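Local coordinates for protein esterase (Pseudomonas putida, PDB 1ZOI) that probably hydrolyses ester bonds stereoselectively, as an alpha/beta-hydrolase-fold esterase used for D-beta-acetylthioisobutyric acid synthesis, at residues 142-145 with 146-149. Sequence-based numbering, arbitrary orientation.
Sequences VFDG and FQAQ
Val142 and Phe146 meet one turn apart on the alpha-helix 140-152, in the helical cap insertion that follows strand 118-121 of the alpha/beta hydrolase fold in the chain and precedes strand 219-224. Four successive i to i+4 backbone hydrogen bonds build this part of the helix. They run from Phe146, Gln147, Ala148 and Gln149 N to Val142, Phe143, Asp144 and Gly145 O. The Gln147 N to Phe143 O bond is 3.0 Å, with an N-H...O angle of 162°, the straightest of the four.

Other contacts gather round the Phe146 ring. Val142 CG1, anti to its own N (chi1 170°), runs alongside the ring and lies 3.6 Å from Phe146 CZ. Phe143 points the same way as Phe146, and its CD1 is 4.0 Å from Phe146 CE2. The polar Val142 O, which accepts the Phe146 N-H, also sits over the middle of one ring face, 3.4 Å above the plane. Phe143 packs on loop residues Met128 and Leu138, Phe146 on Ile200 of helix 193-204 and Phe157 of helix 154-163.

Asp144 and Gln147 are linked through a water. Their carboxylate and amide planes are nearly coplanar, 29° apart. Asp144 OD1 forms a salt bridge with Lys140 NZ, and Gln147 NE2 is hydrogen-bonded to Tyr197 O. The water donates to both Asp144 OD1 and Gln147 OE1, and its oxygen lies 2.8 Å from each.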
ATOM      1  N   VAL A 142     -26.913   7.769  12.980  1.00 13.23           N
ATOM      2  CA  VAL A 142     -26.181   6.573  12.583  1.00 12.79           C
ATOM      3  C   VAL A 142     -24.958   6.979  11.761  1.00 12.42           C
ATOM      4  O   VAL A 142     -23.845   6.480  11.977  1.00 11.63           O
ATOM      5  CB  VAL A 142     -27.080   5.645  11.741  1.00 12.29           C
ATOM      6  CG1 VAL A 142     -26.254   4.526  11.119  1.00 13.45           C
ATOM      7  CG2 VAL A 142     -28.182   5.057  12.624  1.00 11.52           C
ATOM      8  N   PHE A 143     -25.170   7.900  10.832  1.00 14.09           N
ATOM      9  CA  PHE A 143     -24.095   8.365   9.971  1.00 13.50           C
ATOM     10  C   PHE A 143     -23.144   9.289  10.724  1.00 13.74           C
ATOM     11  O   PHE A 143     -21.949   9.313  10.436  1.00 14.25           O
ATOM     12  CB  PHE A 143     -24.697   9.025   8.727  1.00 14.42           C
ATOM     13  CG  PHE A 143     -25.657   8.126   7.994  1.00 13.84           C
ATOM     14  CD1 PHE A 143     -25.212   6.940   7.411  1.00 11.96           C
ATOM     15  CD2 PHE A 143     -27.016   8.415   7.957  1.00 13.99           C
ATOM     16  CE1 PHE A 143     -26.108   6.056   6.809  1.00 13.61           C
ATOM     17  CE2 PHE A 143     -27.924   7.534   7.353  1.00 12.63           C
ATOM     18  CZ  PHE A 143     -27.465   6.352   6.780  1.00 14.11           C
ATOM     19  N   ASP A 144     -23.660  10.032  11.701  1.00 13.85           N
ATOM     20  CA  ASP A 144     -22.796  10.902  12.499  1.00 12.78           C
ATOM     21  C   ASP A 144     -21.830   9.995  13.266  1.00 12.58           C
ATOM     22  O   ASP A 144     -20.657  10.331  13.464  1.00 11.32           O
ATOM     23  CB  ASP A 144     -23.608  11.734  13.506  1.00 16.43           C
ATOM     24  CG  ASP A 144     -24.577  12.696  12.844  1.00 16.36           C
ATOM     25  OD1 ASP A 144     -24.343  13.107  11.688  1.00 18.53           O
ATOM     26  OD2 ASP A 144     -25.580  13.061  13.499  1.00 21.77           O
ATOM     27  N   GLY A 145     -22.336   8.842  13.695  1.00 10.97           N
ATOM     28  CA  GLY A 145     -21.514   7.894  14.425  1.00 12.81           C
ATOM     29  C   GLY A 145     -20.369   7.383  13.570  1.00 12.73           C
ATOM     30  O   GLY A 145     -19.239   7.260  14.051  1.00 13.81           O
ATOM     31  N   PHE A 146     -20.657   7.076  12.306  1.00 14.19           N
ATOM     32  CA  PHE A 146     -19.616   6.588  11.404  1.00 12.67           C
ATOM     33  C   PHE A 146     -18.571   7.685  11.218  1.00 12.52           C
ATOM     34  O   PHE A 146     -17.372   7.416  11.212  1.00 10.71           O
ATOM     35  CB  PHE A 146     -20.184   6.208  10.030  1.00 12.19           C
ATOM     36  CG  PHE A 146     -21.226   5.124  10.064  1.00 12.14           C
ATOM     37  CD1 PHE A 146     -21.270   4.198  11.100  1.00 10.04           C
ATOM     38  CD2 PHE A 146     -22.151   5.018   9.034  1.00 11.92           C
ATOM     39  CE1 PHE A 146     -22.230   3.179  11.110  1.00 11.52           C
ATOM     40  CE2 PHE A 146     -23.111   4.006   9.030  1.00 13.54           C
ATOM     41  CZ  PHE A 146     -23.148   3.086  10.072  1.00 12.52           C
ATOM     42  N   GLN A 147     -19.023   8.926  11.063  1.00  9.32           N
ATOM     43  CA  GLN A 147     -18.083  10.030  10.891  1.00 10.30           C
ATOM     44  C   GLN A 147     -17.163  10.183  12.098  1.00 10.74           C
ATOM     45  O   GLN A 147     -15.974  10.450  11.947  1.00 10.18           O
ATOM     46  CB  GLN A 147     -18.833  11.345  10.635  1.00 13.21           C
ATOM     47  CG  GLN A 147     -19.464  11.425   9.257  1.00 12.69           C
ATOM     48  CD  GLN A 147     -19.970  12.813   8.917  1.00 14.89           C
ATOM     49  OE1 GLN A 147     -20.948  13.297   9.495  1.00 16.20           O
ATOM     50  NE2 GLN A 147     -19.301  13.466   7.973  1.00 13.07           N
ATOM     51  N   ALA A 148     -17.701  10.004  13.298  1.00 14.04           N
ATOM     52  CA  ALA A 148     -16.883  10.139  14.495  1.00 13.47           C
ATOM     53  C   ALA A 148     -15.834   9.031  14.556  1.00 14.34           C
ATOM     54  O   ALA A 148     -14.725   9.244  15.053  1.00 15.56           O
ATOM     55  CB  ALA A 148     -17.766  10.117  15.743  1.00 14.49           C
ATOM     56  N   GLN A 149     -16.185   7.856  14.042  1.00 12.54           N
ATOM     57  CA  GLN A 149     -15.265   6.724  14.017  1.00 13.44           C
ATOM     58  C   GLN A 149     -14.141   6.987  13.027  1.00 11.88           C
ATOM     59  O   GLN A 149     -12.985   6.649  13.283  1.00 12.28           O
ATOM     60  CB  GLN A 149     -15.996   5.440  13.618  1.00 17.55           C
ATOM     61  CG  GLN A 149     -16.829   4.821  14.726  1.00 26.04           C
ATOM     62  CD  GLN A 149     -15.978   4.302  15.867  1.00 27.37           C
ATOM     63  OE1 GLN A 149     -15.074   3.489  15.666  1.00 31.75           O
ATOM     64  NE2 GLN A 149     -16.263   4.769  17.079  1.00 31.03           N
TER
HETATM   65  O   HOH W   1     -23.562  12.556   9.020  1.00 19.62           O